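Local coordinates for protein vestitone reductase (Medicago sativa, PDB 2P4H) that catalyses the stereospecific NADPH-dependent reduction of (3R)-vestitone to a 4-hydroxyisoflavan, the penultimate step in making the defence compound medicarpin, at residues 10-15 against 201-206; 15-20 against 79-84; 205-210 against 311-316. One frame throughout, in Å; residues are numbered along the deposited sequence.

Contact 1: residues 10-15 against 201-206; sequences TGFLGS and DSIEKA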
loop_
_atom_site.group_PDB
_atom_site.type_symbol
_atom_site.label_atom_id
_atom_site.label_comp_id
_atom_site.label_asym_id
_atom_site.label_seq_id
_atom_site.Cartn_x
_atom_site.Cartn_y
_atom_site.Cartn_z
ATOM N N THR A 10 0.723 -3.517 -12.579
ATOM C CA THR A 10 0.685 -2.206 -13.221
ATOM C C THR A 10 0.167 -1.112 -12.295
ATOM O O THR A 10 0.073 0.049 -12.688
ATOM C CB THR A 10 -0.171 -2.222 -14.506
ATOM O OG1 THR A 10 -1.494 -2.671 -14.201
ATOM C CG2 THR A 10 0.454 -3.140 -15.552
ATOM N N GLY A 11 -0.171 -1.480 -11.063
ATOM C CA GLY A 11 -0.646 -0.488 -10.117
ATOM C C GLY A 11 0.520 0.304 -9.552
ATOM O O GLY A 11 1.677 -0.072 -9.728
ATOM N N PHE A 12 0.219 1.405 -8.873
ATOM C CA PHE A 12 1.248 2.247 -8.272
ATOM C C PHE A 12 2.190 1.452 -7.363
ATOM O O PHE A 12 3.406 1.427 -7.579
ATOM C CB PHE A 12 0.564 3.389 -7.501
ATOM C CG PHE A 12 1.460 4.129 -6.536
ATOM C CD1 PHE A 12 2.750 4.517 -6.893
ATOM C CD2 PHE A 12 0.980 4.486 -5.279
ATOM C CE1 PHE A 12 3.546 5.250 -6.008
ATOM C CE2 PHE A 12 1.767 5.219 -4.393
ATOM C CZ PHE A 12 3.048 5.602 -4.755
ATOM N N LEU A 13 1.642 0.791 -6.352
ATOM C CA LEU A 13 2.486 0.034 -5.435
ATOM C C LEU A 13 3.120 -1.190 -6.093
ATOM O O LEU A 13 4.322 -1.431 -5.950
ATOM C CB LEU A 13 1.683 -0.401 -4.205
ATOM C CG LEU A 13 2.514 -1.151 -3.161
ATOM C CD1 LEU A 13 3.661 -0.273 -2.678
ATOM C CD2 LEU A 13 1.624 -1.568 -2.000
ATOM N N GLY A 14 2.312 -1.962 -6.811
ATOM C CA GLY A 14 2.827 -3.149 -7.463
ATOM C C GLY A 14 3.985 -2.878 -8.403
ATOM O O GLY A 14 4.996 -3.585 -8.368
ATOM N N SER A 15 3.851 -1.859 -9.247
ATOM C CA SER A 15 4.918 -1.553 -10.189
ATOM C C SER A 15 6.178 -1.072 -9.477
ATOM O O SER A 15 7.288 -1.394 -9.900
ATOM C CB SER A 15 4.453 -0.524 -11.232
ATOM O OG SER A 15 4.063 0.705 -10.650
ATOM N N ASP A 201 -3.760 8.233 -6.667
ATOM C CA ASP A 201 -4.706 8.971 -5.849
ATOM C C ASP A 201 -4.092 9.414 -4.519
ATOM O O ASP A 201 -4.315 10.537 -4.074
ATOM C CB ASP A 201 -5.938 8.098 -5.586
ATOM C CG ASP A 201 -6.983 8.801 -4.752
ATOM O OD1 ASP A 201 -7.553 9.800 -5.234
ATOM O OD2 ASP A 201 -7.232 8.352 -3.613
ATOM N N SER A 202 -3.317 8.537 -3.889
ATOM C CA SER A 202 -2.703 8.868 -2.609
ATOM C C SER A 202 -1.751 10.055 -2.731
ATOM O O SER A 202 -1.655 10.879 -1.818
ATOM C CB SER A 202 -1.965 7.652 -2.043
ATOM O OG SER A 202 -0.990 7.175 -2.948
ATOM N N ILE A 203 -1.052 10.146 -3.856
ATOM C CA ILE A 203 -0.132 11.253 -4.072
ATOM C C ILE A 203 -0.912 12.530 -4.380
ATOM O O ILE A 203 -0.564 13.607 -3.896
ATOM C CB ILE A 203 0.869 10.920 -5.207
ATOM C CG1 ILE A 203 1.763 9.760 -4.754
ATOM C CG2 ILE A 203 1.696 12.153 -5.576
ATOM C CD1 ILE A 203 2.804 9.321 -5.770
ATOM N N GLU A 204 -1.974 12.418 -5.173
ATOM C CA GLU A 204 -2.771 13.599 -5.480
ATOM C C GLU A 204 -3.323 14.185 -4.180
ATOM O O GLU A 204 -3.309 15.401 -3.977
ATOM C CB GLU A 204 -3.915 13.237 -6.435
ATOM C CG GLU A 204 -4.817 14.415 -6.785
ATOM C CD GLU A 204 -5.715 14.128 -7.971
ATOM O OE1 GLU A 204 -6.245 13.001 -8.059
ATOM O OE2 GLU A 204 -5.897 15.035 -8.808
ATOM N N LYS A 205 -3.790 13.319 -3.287
ATOM C CA LYS A 205 -4.330 13.779 -2.016
ATOM C C LYS A 205 -3.249 14.347 -1.102
ATOM O O LYS A 205 -3.459 15.369 -0.449
ATOM C CB LYS A 205 -5.065 12.636 -1.309
ATOM C CG LYS A 205 -6.327 12.195 -2.032
ATOM C CD LYS A 205 -7.038 11.082 -1.290
ATOM C CE LYS A 205 -8.311 10.684 -2.017
ATOM N NZ LYS A 205 -9.183 11.863 -2.268
ATOM N N ALA A 206 -2.095 13.687 -1.057
ATOM C CA ALA A 206 -0.991 14.143 -0.215
ATOM C C ALA A 206 -0.441 15.496 -0.665
ATOM O O ALA A 206 0.101 16.255 0.145
ATOM C CB ALA A 206 0.125 13.101 -0.218
#
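Phe12 reaches from the start of helix 12-23 to Ser202 and Ile203 on helix 201-206, joining the glycine-rich turn of the Rossmann fold to a short helix much later in the chain. Residues 10-14 belong to the predicted NADP(+) site, and Gly9, Gly11 and Gly14 fit the GxGxxG pattern of such turns. From CB outward, the Phe12 side chain runs straight at helix 201-206, and CG, anti to the backbone N (chi1 165°), puts the ring between the two backbones. The two flanks of the ring meet different partners. On one, CD2 lies 4.1 Å from Ser202 OG, and CE2 comes nearer to the same oxygen, at 3.7 Å. On the other, CE1 is 4.1 Å from Ile203 CD1. CZ, at the tip, packs on Ile203 CD1 at 3.9 Å, the two side chains crossing at about a right angle. Both neighbours approach the ring obliquely. Ser202 OG meets the ring by van der Waals contact and is hydrogen-bonded to Ile190 O. A serine in place of Phe12 would probably open a gap beside Ile203 CD1 and lose the ring's packing on helix 201-206, with Phe194 and Pro200 also losing a neighbour. Behind Phe12, the first turn of its helix is doubly tied. Gly11 O, of the N-cap residue, accepts from Ser15 N at 2.9 Å and from Ser15 OG at 2.7 Å, the two donors arriving from opposite faces of the Gly11 carbonyl plane, the hydroxyl tilted 29° out of it.

Contact 2: residues 15-20 against 79-84; sequences SWIIKS and FHTASP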
loop_
_atom_site.group_PDB
_atom_site.type_symbol
_atom_site.label_atom_id
_atom_site.label_comp_id
_atom_site.label_asym_id
_atom_site.label_seq_id
_atom_site.Cartn_x
_atom_site.Cartn_y
_atom_site.Cartn_z
ATOM N N SER A 15 3.851 -1.859 -9.247
ATOM C CA SER A 15 4.918 -1.553 -10.189
ATOM C C SER A 15 6.178 -1.072 -9.477
ATOM O O SER A 15 7.288 -1.394 -9.900
ATOM C CB SER A 15 4.453 -0.524 -11.232
ATOM O OG SER A 15 4.063 0.705 -10.650
ATOM N N TRP A 16 6.024 -0.317 -8.392
ATOM C CA TRP A 16 7.206 0.148 -7.676
ATOM C C TRP A 16 7.909 -1.037 -7.023
ATOM O O TRP A 16 9.138 -1.109 -7.001
ATOM C CB TRP A 16 6.852 1.191 -6.613
ATOM C CG TRP A 16 8.093 1.834 -6.083
ATOM C CD1 TRP A 16 8.804 1.468 -4.974
ATOM C CD2 TRP A 16 8.855 2.859 -6.728
ATOM N NE1 TRP A 16 9.969 2.200 -4.896
ATOM C CE2 TRP A 16 10.022 3.061 -5.962
ATOM C CE3 TRP A 16 8.665 3.625 -7.887
ATOM C CZ2 TRP A 16 11.000 3.998 -6.317
ATOM C CZ3 TRP A 16 9.635 4.554 -8.242
ATOM C CH2 TRP A 16 10.787 4.732 -7.460
ATOM N N ILE A 17 7.126 -1.971 -6.493
ATOM C CA ILE A 17 7.694 -3.154 -5.865
ATOM C C ILE A 17 8.437 -4.007 -6.901
ATOM O O ILE A 17 9.484 -4.577 -6.597
ATOM C CB ILE A 17 6.591 -3.974 -5.150
ATOM C CG1 ILE A 17 6.209 -3.261 -3.847
ATOM C CG2 ILE A 17 7.070 -5.395 -4.867
ATOM C CD1 ILE A 17 5.115 -3.949 -3.048
ATOM N N ILE A 18 7.910 -4.087 -8.123
ATOM C CA ILE A 18 8.584 -4.854 -9.170
ATOM C C ILE A 18 9.931 -4.190 -9.466
ATOM O O ILE A 18 10.956 -4.862 -9.586
ATOM C CB ILE A 18 7.732 -4.914 -10.459
ATOM C CG1 ILE A 18 6.525 -5.829 -10.229
ATOM C CG2 ILE A 18 8.578 -5.406 -11.634
ATOM C CD1 ILE A 18 5.586 -5.930 -11.403
ATOM N N LYS A 19 9.918 -2.865 -9.575
ATOM C CA LYS A 19 11.135 -2.097 -9.827
ATOM C C LYS A 19 12.164 -2.414 -8.739
ATOM O O LYS A 19 13.325 -2.723 -9.024
ATOM C CB LYS A 19 10.800 -0.601 -9.815
ATOM C CG LYS A 19 11.991 0.334 -9.886
ATOM C CD LYS A 19 11.521 1.783 -9.843
ATOM C CE LYS A 19 12.681 2.770 -9.838
ATOM N NZ LYS A 19 13.496 2.686 -8.598
ATOM N N SER A 20 11.719 -2.347 -7.489
ATOM C CA SER A 20 12.563 -2.609 -6.331
ATOM C C SER A 20 13.122 -4.029 -6.310
ATOM O O SER A 20 14.308 -4.236 -6.047
ATOM C CB SER A 20 11.763 -2.353 -5.052
ATOM O OG SER A 20 12.480 -2.754 -3.899
ATOM N N PHE A 79 3.736 -11.411 -3.115
ATOM C CA PHE A 79 3.340 -10.096 -2.623
ATOM C C PHE A 79 1.997 -9.804 -3.281
ATOM O O PHE A 79 1.932 -9.467 -4.467
ATOM C CB PHE A 79 4.353 -9.016 -3.022
ATOM C CG PHE A 79 5.733 -9.199 -2.431
ATOM C CD1 PHE A 79 5.970 -10.118 -1.412
ATOM C CD2 PHE A 79 6.796 -8.422 -2.888
ATOM C CE1 PHE A 79 7.246 -10.261 -0.857
ATOM C CE2 PHE A 79 8.072 -8.557 -2.341
ATOM C CZ PHE A 79 8.298 -9.477 -1.325
ATOM N N HIS A 80 0.925 -9.950 -2.512
ATOM C CA HIS A 80 -0.415 -9.725 -3.028
ATOM C C HIS A 80 -0.846 -8.282 -2.781
ATOM O O HIS A 80 -1.307 -7.939 -1.689
ATOM C CB HIS A 80 -1.396 -10.699 -2.367
ATOM C CG HIS A 80 -2.732 -10.743 -3.035
ATOM N ND1 HIS A 80 -3.855 -11.280 -2.444
ATOM C CD2 HIS A 80 -3.117 -10.321 -4.262
ATOM C CE1 HIS A 80 -4.875 -11.184 -3.278
ATOM N NE2 HIS A 80 -4.454 -10.606 -4.388
ATOM N N THR A 81 -0.697 -7.445 -3.808
ATOM C CA THR A 81 -1.038 -6.023 -3.715
ATOM C C THR A 81 -2.323 -5.655 -4.453
ATOM O O THR A 81 -2.794 -4.520 -4.357
ATOM C CB THR A 81 0.082 -5.133 -4.306
ATOM O OG1 THR A 81 -0.064 -5.062 -5.733
ATOM C CG2 THR A 81 1.454 -5.708 -3.981
ATOM N N ALA A 82 -2.882 -6.612 -5.187
ATOM C CA ALA A 82 -4.092 -6.374 -5.968
ATOM C C ALA A 82 -5.406 -6.680 -5.256
ATOM O O ALA A 82 -5.464 -7.504 -4.342
ATOM C CB ALA A 82 -4.022 -7.170 -7.266
ATOM N N SER A 83 -6.458 -5.998 -5.698
ATOM C CA SER A 83 -7.806 -6.172 -5.168
ATOM C C SER A 83 -8.787 -6.136 -6.338
ATOM O O SER A 83 -8.500 -5.542 -7.379
ATOM C CB SER A 83 -8.151 -5.064 -4.168
ATOM O OG SER A 83 -7.638 -5.358 -2.880
ATOM N N PRO A 84 -9.958 -6.771 -6.180
ATOM C CA PRO A 84 -10.977 -6.806 -7.235
ATOM C C PRO A 84 -11.461 -5.427 -7.677
ATOM O O PRO A 84 -11.594 -5.160 -8.873
ATOM C CB PRO A 84 -12.090 -7.644 -6.608
ATOM C CG PRO A 84 -11.947 -7.355 -5.143
ATOM C CD PRO A 84 -10.452 -7.425 -4.957
#
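Ile17 CG2 presses against the ring edge of Phe79, 3.6 Å from CD2, and this is the tight part of the contact. The methyl lies near the ring plane and sits much closer to CD2 than to CE2, which is 4.2 Å away, while the two side chains cross obliquely. The torsions of Ile17 divide its work: CG2 stands anti to the backbone N and takes the ring, whereas CG1 stands anti to the carbonyl carbon (chi1 -75°) and brings CD1 up to Thr81. The Phe79 ring also meets His234 of helix 227-239 edge-to-face, and Ile17 touches His234 as well.

In the Rossmann fold this is helix 12-23 lying across the parallel sheet: the helix follows strand 3-7, and strand 77-80 lies next to strand 3-7 in the sheet. Phe79 and Thr81, two residues apart, both face the helix.

The Thr81 end is looser. Ile17 CD1 and Thr81 CG2 meet tip to tip at 4.2 Å, a single methyl pair. Here the strand has already given way to loop, and Thr81 is partly exposed where Ile17 and Phe79 are buried. Its hydroxyl takes no part in the methyl contact: Thr81 OG1 is hydrogen-bonded to Thr7 O at the end of strand 3-7, a bond that probably helps hold the rotation that presents CG2 to Ile17.

Contact 3: residues 205-210 against 311-316; sequences KALVLV and DAIQCC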
loop_
_atom_site.group_PDB
_atom_site.type_symbol
_atom_site.label_atom_id
_atom_site.label_comp_id
_atom_site.label_asym_id
_atom_site.label_seq_id
_atom_site.Cartn_x
_atom_site.Cartn_y
_atom_site.Cartn_z
ATOM N N LYS A 205 -3.790 13.319 -3.287
ATOM C CA LYS A 205 -4.330 13.779 -2.016
ATOM C C LYS A 205 -3.249 14.347 -1.102
ATOM O O LYS A 205 -3.459 15.369 -0.449
ATOM C CB LYS A 205 -5.065 12.636 -1.309
ATOM C CG LYS A 205 -6.327 12.195 -2.032
ATOM C CD LYS A 205 -7.038 11.082 -1.290
ATOM C CE LYS A 205 -8.311 10.684 -2.017
ATOM N NZ LYS A 205 -9.183 11.863 -2.268
ATOM N N ALA A 206 -2.095 13.687 -1.057
ATOM C CA ALA A 206 -0.991 14.143 -0.215
ATOM C C ALA A 206 -0.441 15.496 -0.665
ATOM O O ALA A 206 0.101 16.255 0.145
ATOM C CB ALA A 206 0.125 13.101 -0.218
ATOM N N LEU A 207 -0.578 15.795 -1.955
ATOM C CA LEU A 207 -0.075 17.052 -2.505
ATOM C C LEU A 207 -1.157 18.110 -2.690
ATOM O O LEU A 207 -1.001 19.037 -3.483
ATOM C CB LEU A 207 0.623 16.797 -3.845
ATOM C CG LEU A 207 1.876 15.918 -3.798
ATOM C CD1 LEU A 207 2.523 15.875 -5.177
ATOM C CD2 LEU A 207 2.858 16.471 -2.772
ATOM N N VAL A 208 -2.247 17.984 -1.942
ATOM C CA VAL A 208 -3.348 18.929 -2.045
ATOM C C VAL A 208 -2.919 20.396 -1.901
ATOM O O VAL A 208 -3.477 21.272 -2.565
ATOM C CB VAL A 208 -4.457 18.591 -1.009
ATOM C CG1 VAL A 208 -3.914 18.695 0.408
ATOM C CG2 VAL A 208 -5.652 19.510 -1.205
ATOM N N LEU A 209 -1.927 20.672 -1.059
ATOM C CA LEU A 209 -1.493 22.056 -0.876
ATOM C C LEU A 209 -0.742 22.643 -2.073
ATOM O O LEU A 209 -0.678 23.864 -2.223
ATOM C CB LEU A 209 -0.641 22.195 0.394
ATOM C CG LEU A 209 -1.345 21.947 1.734
ATOM C CD1 LEU A 209 -0.373 22.272 2.863
ATOM C CD2 LEU A 209 -2.600 22.807 1.853
ATOM N N VAL A 210 -0.179 21.793 -2.926
ATOM C CA VAL A 210 0.538 22.292 -4.101
ATOM C C VAL A 210 -0.153 21.961 -5.420
ATOM O O VAL A 210 0.123 22.594 -6.440
ATOM C CB VAL A 210 1.984 21.749 -4.170
ATOM C CG1 VAL A 210 2.779 22.229 -2.966
ATOM C CG2 VAL A 210 1.971 20.236 -4.241
ATOM N N ASP A 311 10.379 13.483 -3.540
ATOM C CA ASP A 311 10.329 12.474 -4.589
ATOM C C ASP A 311 9.007 12.555 -5.345
ATOM O O ASP A 311 8.980 12.462 -6.571
ATOM C CB ASP A 311 10.532 11.067 -4.011
ATOM C CG ASP A 311 11.984 10.787 -3.663
ATOM O OD1 ASP A 311 12.866 11.460 -4.235
ATOM O OD2 ASP A 311 12.253 9.887 -2.838
ATOM N N ALA A 312 7.913 12.745 -4.618
ATOM C CA ALA A 312 6.608 12.850 -5.252
ATOM C C ALA A 312 6.522 14.113 -6.114
ATOM O O ALA A 312 6.063 14.069 -7.255
ATOM C CB ALA A 312 5.509 12.862 -4.190
ATOM N N ILE A 313 6.972 15.236 -5.569
ATOM C CA ILE A 313 6.920 16.497 -6.295
ATOM C C ILE A 313 7.786 16.498 -7.553
ATOM O O ILE A 313 7.322 16.913 -8.620
ATOM C CB ILE A 313 7.290 17.667 -5.355
ATOM C CG1 ILE A 313 6.123 17.912 -4.390
ATOM C CG2 ILE A 313 7.609 18.923 -6.156
ATOM C CD1 ILE A 313 6.440 18.849 -3.244
ATOM N N GLN A 314 9.024 16.020 -7.451
ATOM C CA GLN A 314 9.895 15.983 -8.625
ATOM C C GLN A 314 9.320 15.056 -9.696
ATOM O O GLN A 314 9.385 15.358 -10.892
ATOM C CB GLN A 314 11.308 15.518 -8.254
ATOM C CG GLN A 314 12.052 16.418 -7.271
ATOM C CD GLN A 314 11.956 17.895 -7.616
ATOM O OE1 GLN A 314 11.970 18.278 -8.789
ATOM N NE2 GLN A 314 11.875 18.734 -6.592
ATOM N N CYS A 315 8.750 13.929 -9.275
ATOM C CA CYS A 315 8.180 12.983 -10.227
ATOM C C CYS A 315 6.984 13.627 -10.925
ATOM O O CYS A 315 6.833 13.523 -12.145
ATOM C CB CYS A 315 7.756 11.694 -9.516
ATOM S SG CYS A 315 7.311 10.345 -10.637
ATOM N N CYS A 316 6.140 14.307 -10.156
ATOM C CA CYS A 316 4.981 14.975 -10.733
ATOM C C CYS A 316 5.401 16.047 -11.736
ATOM O O CYS A 316 4.773 16.204 -12.784
ATOM C CB CYS A 316 4.124 15.601 -9.633
ATOM S SG CYS A 316 3.104 14.407 -8.745
#
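Leu207 sits at the joint between two short helices, 201-206 and 208-211, and drives its side chain into the flank of helix 305-319, the last helix of the chain, where Ala312, Ile313 and Cys316 receive it. It is the first residue to depart from helical backbone angles after helix 201-206 and also the N-cap position of helix 208-211. Backbone bonds bracket the bend, Val208 N to Lys205 O at 3.2 Å and Val210 N to Leu207 O at 2.9 Å.

The leucine works as a fork. CG stands anti to the carbonyl carbon (chi1 -64°), which takes it out to helix 305-319, and the two methyls then meet different parts of its surface. Leu207 CD1 goes to the side formed by Ala312 and Cys316, which are one helical turn apart: it lies 3.9 Å from Cys316 SG and 4.4 Å from Ala312 CB. Leu207 CD2 meets Ile313 CG1 at 3.9 Å.

This packing lies outside the parallel Rossmann sheet, in what is probably the smaller C-terminal part that, in extended short-chain dehydrogenase/reductases, generally helps form the substrate pocket. Ala312 also touches Val191 of strand 189-191, so the helix also touches that small mixed sheet.

Ile313 comes in differently from its neighbours. Its CB does not aim straight at the joint; the CG1 branch, anti to the carbonyl carbon, swings round to do the touching. Beyond Leu207 the same side chain lies against Leu263 of helix 256-266 and Tyr267. Cys316 contributes its sulfur as a piece of apolar surface, with Leu199 also beside it.

How the contacts relate
Contacts 1 and 2 use successive turns of helix 12-23 and share Ser15; their centres are about 11 Å apart, and Gly14 CA touches Thr81 OG1 at 3.9 Å. One end of that helix thus meets the later helix 201-206 while the next turn rests on the central sheet. Contact 3 takes over where contact 1 ends, sharing Lys205 and Ala206, with Ile203 CG2 lying 4.1 Å from both Ala312 CB and Cys316 SG. Ile203 therefore sits between Phe12 of the predicted NADP(+) site and the last helix. Tyr160, a cofactor-binding residue by similarity, is about 9 Å from Ser202, side chain to side chain. Contacts 2 and 3 do not touch: their nearest atoms are about 7 Å apart.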